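Local coordinates for lipolytic protein G-D-S-L family (PDB 4Q7Q) that is of unknown function but probably hydrolyses ester bonds of lipids or other acylated substrates, at residues A[136-141]-A[221-226]; A[193-198]-A[212-217]. One frame throughout, in Å; residues are numbered along the deposited sequence.

Interaction 1: A[136-141]-A[221-226]; sequences VYIADA and NEYPYP
Tyr223 reaches across to the 136-141 loop and gives its phenol proton to the backbone carbonyl of Val136, with OH 2.7 Å from O. The bond lies in the plane of the ring, at its edge, but it meets the carbonyl tilted 31° out of the carbonyl plane. With CG anti to the backbone N (chi1 -175°), the ring extends away from its own chain and slides past Val136, whose side chain runs the opposite way. CG1 of Val136 rests 3.6 Å from CE1 of Tyr223, while its other methyl, CG2, fills the corner between Pro224 CG at 3.8 Å and the ring of Tyr225. Further along, Ile138 crosses the phenol end obliquely, its CG1 4.0 Å from Tyr223 CZ, and the Ala141 methyl comes up to the ring edge near CD1. The Tyr225 hydroxyl turns elsewhere, to the carbonyl of Asp134. A phenylalanine in place of Tyr223 would probably keep much of this packing but leave the Val136 carbonyl without its phenol donor and the ring less firmly fixed. Val136 lies in a short strand, and Tyr137 to Asp140 form a type I turn. Tyr223 also touches Asp235, a member of a probable Ser-His-Asp triad with Ser14 and His238, which places this loop-to-loop contact beside the likely active site of an SGNH hydrolase.

Interaction 2: A[193-198]-A[212-217]; sequences KHLKNP and VNIPFN
Leu195 splits its two methyls between Ile214 and Phe216. CD1 sits 3.7 Å from CB of Ile214, the two side chains crossing obliquely, whereas CD2 comes within 3.6 Å of CD1 of Phe216, those side chains lying about at right angles. Phe216 presents its CB as well as its ring to that methyl, which approaches the ring obliquely. The first torsion of Leu195 puts CG beside its backbone N and anti to the carbonyl carbon (chi1 -59°), and chi2 at 168° then spreads the methyls to the two partners. Ile214 answers with its CG2 branch: the methyl lies against Leu195 CD1 and also approaches the backbone carbonyl of Lys196, with CG2 3.6 Å from O. Beyond it the 193-198 segment ends in Pro198, which meets Ile214 at about a right angle and Pro215 obliquely; here the two proline rings approach through Pro198 CG and Pro215 CD, 3.9 Å apart.

Residues 193-196 form one strand of a two-stranded antiparallel hairpin, paired with 203-206, and the loop that follows the second strand folds back over the first; Tyr206 of that second strand touches both Leu195 and Ile214. This small outlying element belongs to the long excursion between the parallel sheet of the hydrolase core and its last helix, 241-257.

Water joins the two segments at both flanks of the apolar patch. One molecule accepts from Lys193 NZ at 2.7 Å and donates to the carbonyl O of Ile214, also at 2.7 Å. The same ammonium forms a salt bridge with Asp134, so it has both a carboxylate and a water as partners. A second water lies 2.6 Å from Lys196 O and 2.7 Å from Pro215 O, beside the prolines.

In the fold
Interactions 1 and 2 sit with their centres about 12 Å apart on the same side of the chain's centre, and in sequence both segments of interaction 2 fall between those of interaction 1. The 221-226 segment joins them: Pro224 O probably accepts from His194 N at 2.8 Å, Glu222 OE1 probably bonds His194 NE2 at 3.0 Å, and Tyr225 CE1 packs 3.6 Å from Lys193 CG. Asp134 is a second meeting point, since its carboxylate pairs with Lys193 and its carbonyl with the Tyr225 hydroxyl. Interaction 1 borders the probable catalytic triad through Tyr223 and Asp235; interaction 2 lies further out, its centre about 26 Å from that of the chain, against about 20 Å for interaction 1.

Interaction 1: A[136-141]-A[221-226]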
loop_
_atom_site.group_PDB
_atom_site.type_symbol
_atom_site.label_atom_id
_atom_site.label_comp_id
_atom_site.label_asym_id
_atom_site.label_seq_id
_atom_site.Cartn_x
_atom_site.Cartn_y
_atom_site.Cartn_z
ATOM N N VAL A 136 13.433 1.606 -4.809
ATOM C CA VAL A 136 14.418 0.739 -5.446
ATOM C C VAL A 136 14.280 -0.659 -4.856
ATOM O O VAL A 136 14.402 -0.840 -3.649
ATOM C CB VAL A 136 15.858 1.253 -5.258
ATOM C CG1 VAL A 136 16.821 0.386 -6.045
ATOM C CG2 VAL A 136 15.972 2.696 -5.707
ATOM N N TYR A 137 13.992 -1.639 -5.707
ATOM C CA TYR A 137 13.753 -3.003 -5.252
ATOM C C TYR A 137 15.018 -3.621 -4.649
ATOM O O TYR A 137 16.071 -3.665 -5.285
ATOM C CB TYR A 137 13.252 -3.857 -6.421
ATOM C CG TYR A 137 12.842 -5.265 -6.046
ATOM C CD1 TYR A 137 12.281 -5.542 -4.804
ATOM C CD2 TYR A 137 13.015 -6.316 -6.937
ATOM C CE1 TYR A 137 11.907 -6.827 -4.459
ATOM C CE2 TYR A 137 12.638 -7.608 -6.602
ATOM C CZ TYR A 137 12.087 -7.859 -5.357
ATOM O OH TYR A 137 11.710 -9.140 -5.012
ATOM N N ILE A 138 14.899 -4.110 -3.419
ATOM C CA ILE A 138 16.043 -4.631 -2.685
ATOM C C ILE A 138 16.687 -5.862 -3.340
ATOM O O ILE A 138 17.880 -6.125 -3.148
ATOM C CB ILE A 138 15.668 -4.905 -1.203
ATOM C CG1 ILE A 138 16.918 -4.919 -0.325
ATOM C CG2 ILE A 138 14.869 -6.197 -1.054
ATOM C CD1 ILE A 138 16.616 -4.755 1.155
ATOM N N ALA A 139 15.912 -6.605 -4.130
ATOM C CA ALA A 139 16.437 -7.811 -4.770
ATOM C C ALA A 139 16.899 -7.569 -6.208
ATOM O O ALA A 139 17.506 -8.450 -6.822
ATOM C CB ALA A 139 15.411 -8.947 -4.715
ATOM N N ASP A 140 16.617 -6.378 -6.736
ATOM C CA ASP A 140 16.993 -6.026 -8.106
ATOM C C ASP A 140 16.796 -4.531 -8.333
ATOM O O ASP A 140 15.693 -4.082 -8.631
ATOM C CB ASP A 140 16.151 -6.817 -9.114
ATOM C CG ASP A 140 16.594 -6.599 -10.555
ATOM O OD1 ASP A 140 17.461 -5.734 -10.810
ATOM O OD2 ASP A 140 16.065 -7.299 -11.441
ATOM N N ALA A 141 17.879 -3.768 -8.218
ATOM C CA ALA A 141 17.809 -2.310 -8.288
ATOM C C ALA A 141 17.388 -1.749 -9.646
ATOM O O ALA A 141 17.077 -0.563 -9.747
ATOM C CB ALA A 141 19.138 -1.694 -7.842
ATOM N N ASN A 221 26.203 2.033 -9.298
ATOM C CA ASN A 221 25.845 2.534 -7.975
ATOM C C ASN A 221 25.395 1.372 -7.099
ATOM O O ASN A 221 24.516 0.603 -7.491
ATOM C CB ASN A 221 24.713 3.567 -8.082
ATOM C CG ASN A 221 24.675 4.539 -6.908
ATOM O OD1 ASN A 221 24.977 5.724 -7.066
ATOM N ND2 ASN A 221 24.265 4.052 -5.738
ATOM N N GLU A 222 25.996 1.245 -5.918
ATOM C CA GLU A 222 25.566 0.256 -4.932
ATOM C C GLU A 222 24.105 0.503 -4.575
ATOM O O GLU A 222 23.559 1.558 -4.903
ATOM C CB GLU A 222 26.428 0.358 -3.673
ATOM C CG GLU A 222 27.914 0.178 -3.926
ATOM C CD GLU A 222 28.766 0.640 -2.760
ATOM O OE1 GLU A 222 28.278 1.451 -1.943
ATOM O OE2 GLU A 222 29.926 0.189 -2.659
ATOM N N TYR A 223 23.474 -0.459 -3.906
ATOM C CA TYR A 223 22.077 -0.302 -3.506
ATOM C C TYR A 223 21.936 0.964 -2.675
ATOM O O TYR A 223 22.634 1.133 -1.680
ATOM C CB TYR A 223 21.589 -1.513 -2.719
ATOM C CG TYR A 223 20.115 -1.428 -2.391
ATOM C CD1 TYR A 223 19.150 -1.561 -3.391
ATOM C CD2 TYR A 223 19.682 -1.200 -1.090
ATOM C CE1 TYR A 223 17.803 -1.472 -3.104
ATOM C CE2 TYR A 223 18.331 -1.110 -0.793
ATOM C CZ TYR A 223 17.399 -1.251 -1.805
ATOM O OH TYR A 223 16.057 -1.158 -1.517
ATOM N N PRO A 224 21.054 1.877 -3.101
ATOM C CA PRO A 224 21.066 3.230 -2.528
ATOM C C PRO A 224 20.355 3.373 -1.177
ATOM O O PRO A 224 20.376 4.464 -0.599
ATOM C CB PRO A 224 20.352 4.057 -3.597
ATOM C CG PRO A 224 19.406 3.078 -4.237
ATOM C CD PRO A 224 20.156 1.772 -4.265
ATOM N N TYR A 225 19.753 2.302 -0.672
ATOM C CA TYR A 225 19.111 2.355 0.641
ATOM C C TYR A 225 19.702 1.345 1.631
ATOM O O TYR A 225 19.074 0.334 1.932
ATOM C CB TYR A 225 17.603 2.124 0.500
ATOM C CG TYR A 225 16.854 3.217 -0.229
ATOM C CD1 TYR A 225 17.094 4.560 0.046
ATOM C CD2 TYR A 225 15.896 2.905 -1.185
ATOM C CE1 TYR A 225 16.399 5.561 -0.612
ATOM C CE2 TYR A 225 15.189 3.899 -1.853
ATOM C CZ TYR A 225 15.447 5.226 -1.566
ATOM O OH TYR A 225 14.746 6.216 -2.219
ATOM N N PRO A 226 20.913 1.618 2.145
ATOM C CA PRO A 226 21.491 0.750 3.175
ATOM C C PRO A 226 20.634 0.804 4.442
ATOM O O PRO A 226 19.735 1.641 4.511
ATOM C CB PRO A 226 22.878 1.365 3.406
ATOM C CG PRO A 226 22.739 2.783 2.999
ATOM C CD PRO A 226 21.778 2.770 1.846
#

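Interaction 2: A[193-198]-A[212-217]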
loop_
_atom_site.group_PDB
_atom_site.type_symbol
_atom_site.label_atom_id
_atom_site.label_comp_id
_atom_site.label_asym_id
_atom_site.label_seq_id
_atom_site.Cartn_x
_atom_site.Cartn_y
_atom_site.Cartn_z
ATOM N N LYS A 193 19.418 8.714 0.233
ATOM C CA LYS A 193 19.744 7.825 -0.863
ATOM C C LYS A 193 21.261 7.905 -1.019
ATOM O O LYS A 193 21.817 8.993 -1.106
ATOM C CB LYS A 193 19.045 8.308 -2.132
ATOM C CG LYS A 193 18.431 7.227 -3.008
ATOM C CD LYS A 193 17.679 7.873 -4.166
ATOM C CE LYS A 193 17.160 6.868 -5.178
ATOM N NZ LYS A 193 16.562 7.590 -6.339
ATOM N N HIS A 194 21.906 6.743 -1.034
ATOM C CA HIS A 194 23.350 6.602 -1.084
ATOM C C HIS A 194 23.770 6.615 -2.553
ATOM O O HIS A 194 23.594 5.628 -3.261
ATOM C CB HIS A 194 23.692 5.271 -0.402
ATOM C CG HIS A 194 25.128 4.869 -0.483
ATOM N ND1 HIS A 194 26.124 5.511 0.217
ATOM C CD2 HIS A 194 25.728 3.847 -1.142
ATOM C CE1 HIS A 194 27.281 4.919 -0.024
ATOM N NE2 HIS A 194 27.068 3.907 -0.845
ATOM N N LEU A 195 24.305 7.741 -3.020
ATOM C CA LEU A 195 24.509 7.939 -4.455
ATOM C C LEU A 195 25.865 8.525 -4.778
ATOM O O LEU A 195 26.427 9.278 -3.991
ATOM C CB LEU A 195 23.449 8.895 -4.997
ATOM C CG LEU A 195 21.989 8.488 -4.832
ATOM C CD1 LEU A 195 21.081 9.668 -5.163
ATOM C CD2 LEU A 195 21.669 7.298 -5.723
ATOM N N LYS A 196 26.374 8.196 -5.959
ATOM C CA LYS A 196 27.573 8.839 -6.460
ATOM C C LYS A 196 27.309 10.299 -6.797
ATOM O O LYS A 196 26.294 10.639 -7.411
ATOM C CB LYS A 196 28.120 8.103 -7.686
ATOM C CG LYS A 196 28.722 6.746 -7.363
ATOM C CD LYS A 196 29.401 6.146 -8.571
ATOM C CE LYS A 196 30.050 4.817 -8.219
ATOM N NZ LYS A 196 30.718 4.216 -9.394
ATOM N N ASN A 197 28.227 11.157 -6.373
ATOM C CA ASN A 197 28.206 12.570 -6.709
ATOM C C ASN A 197 28.687 12.718 -8.149
ATOM O O ASN A 197 29.804 12.334 -8.462
ATOM C CB ASN A 197 29.133 13.302 -5.736
ATOM C CG ASN A 197 29.191 14.798 -5.970
ATOM O OD1 ASN A 197 28.834 15.297 -7.037
ATOM N ND2 ASN A 197 29.669 15.523 -4.967
ATOM N N PRO A 198 27.846 13.270 -9.033
ATOM C CA PRO A 198 28.240 13.379 -10.447
ATOM C C PRO A 198 29.508 14.197 -10.696
ATOM O O PRO A 198 30.119 14.054 -11.750
ATOM C CB PRO A 198 27.039 14.076 -11.088
ATOM C CG PRO A 198 25.898 13.711 -10.230
ATOM C CD PRO A 198 26.434 13.636 -8.828
ATOM N N VAL A 212 16.356 13.821 -5.272
ATOM C CA VAL A 212 15.576 13.891 -6.500
ATOM C C VAL A 212 16.391 14.430 -7.639
ATOM O O VAL A 212 16.146 14.092 -8.753
ATOM C CB VAL A 212 14.307 14.717 -6.337
ATOM C CG1 VAL A 212 13.473 14.676 -7.600
ATOM C CG2 VAL A 212 13.508 14.174 -5.196
ATOM N N ASN A 213 17.407 15.213 -7.326
ATOM C CA ASN A 213 18.250 15.856 -8.333
ATOM C C ASN A 213 19.516 15.084 -8.695
ATOM O O ASN A 213 20.290 15.529 -9.546
ATOM C CB ASN A 213 18.650 17.257 -7.869
ATOM C CG ASN A 213 17.466 18.087 -7.427
ATOM O OD1 ASN A 213 17.422 18.573 -6.295
ATOM N ND2 ASN A 213 16.497 18.253 -8.316
ATOM N N ILE A 214 19.738 13.945 -8.048
ATOM C CA ILE A 214 20.961 13.179 -8.280
ATOM C C ILE A 214 20.616 11.889 -9.011
ATOM O O ILE A 214 19.748 11.137 -8.565
ATOM C CB ILE A 214 21.688 12.845 -6.951
ATOM C CG1 ILE A 214 21.898 14.110 -6.106
ATOM C CG2 ILE A 214 23.020 12.154 -7.229
ATOM C CD1 ILE A 214 22.852 15.103 -6.733
ATOM N N PRO A 215 21.279 11.631 -10.149
ATOM C CA PRO A 215 20.975 10.410 -10.905
ATOM C C PRO A 215 21.333 9.129 -10.162
ATOM O O PRO A 215 22.377 9.042 -9.508
ATOM C CB PRO A 215 21.859 10.537 -12.151
ATOM C CG PRO A 215 22.129 11.982 -12.280
ATOM C CD PRO A 215 22.196 12.519 -10.885
ATOM N N PHE A 216 20.455 8.139 -10.268
ATOM C CA PHE A 216 20.758 6.798 -9.803
ATOM C C PHE A 216 20.870 5.857 -10.994
ATOM O O PHE A 216 19.891 5.611 -11.699
ATOM C CB PHE A 216 19.694 6.286 -8.831
ATOM C CG PHE A 216 19.869 4.836 -8.466
ATOM C CD1 PHE A 216 21.010 4.412 -7.802
ATOM C CD2 PHE A 216 18.909 3.896 -8.805
ATOM C CE1 PHE A 216 21.186 3.081 -7.475
ATOM C CE2 PHE A 216 19.075 2.565 -8.475
ATOM C CZ PHE A 216 20.219 2.155 -7.813
ATOM N N ASN A 217 22.074 5.352 -11.220
ATOM C CA ASN A 217 22.311 4.341 -12.238
ATOM C C ASN A 217 22.599 3.016 -11.549
ATOM O O ASN A 217 23.652 2.851 -10.941
ATOM C CB ASN A 217 23.492 4.756 -13.119
ATOM C CG ASN A 217 23.789 3.753 -14.222
ATOM O OD1 ASN A 217 23.023 2.815 -14.459
ATOM N ND2 ASN A 217 24.908 3.955 -14.913
HETATM O O HOH W 1 18.066 9.724 -7.024
HETATM O O HOH W 2 24.939 9.917 -9.492
#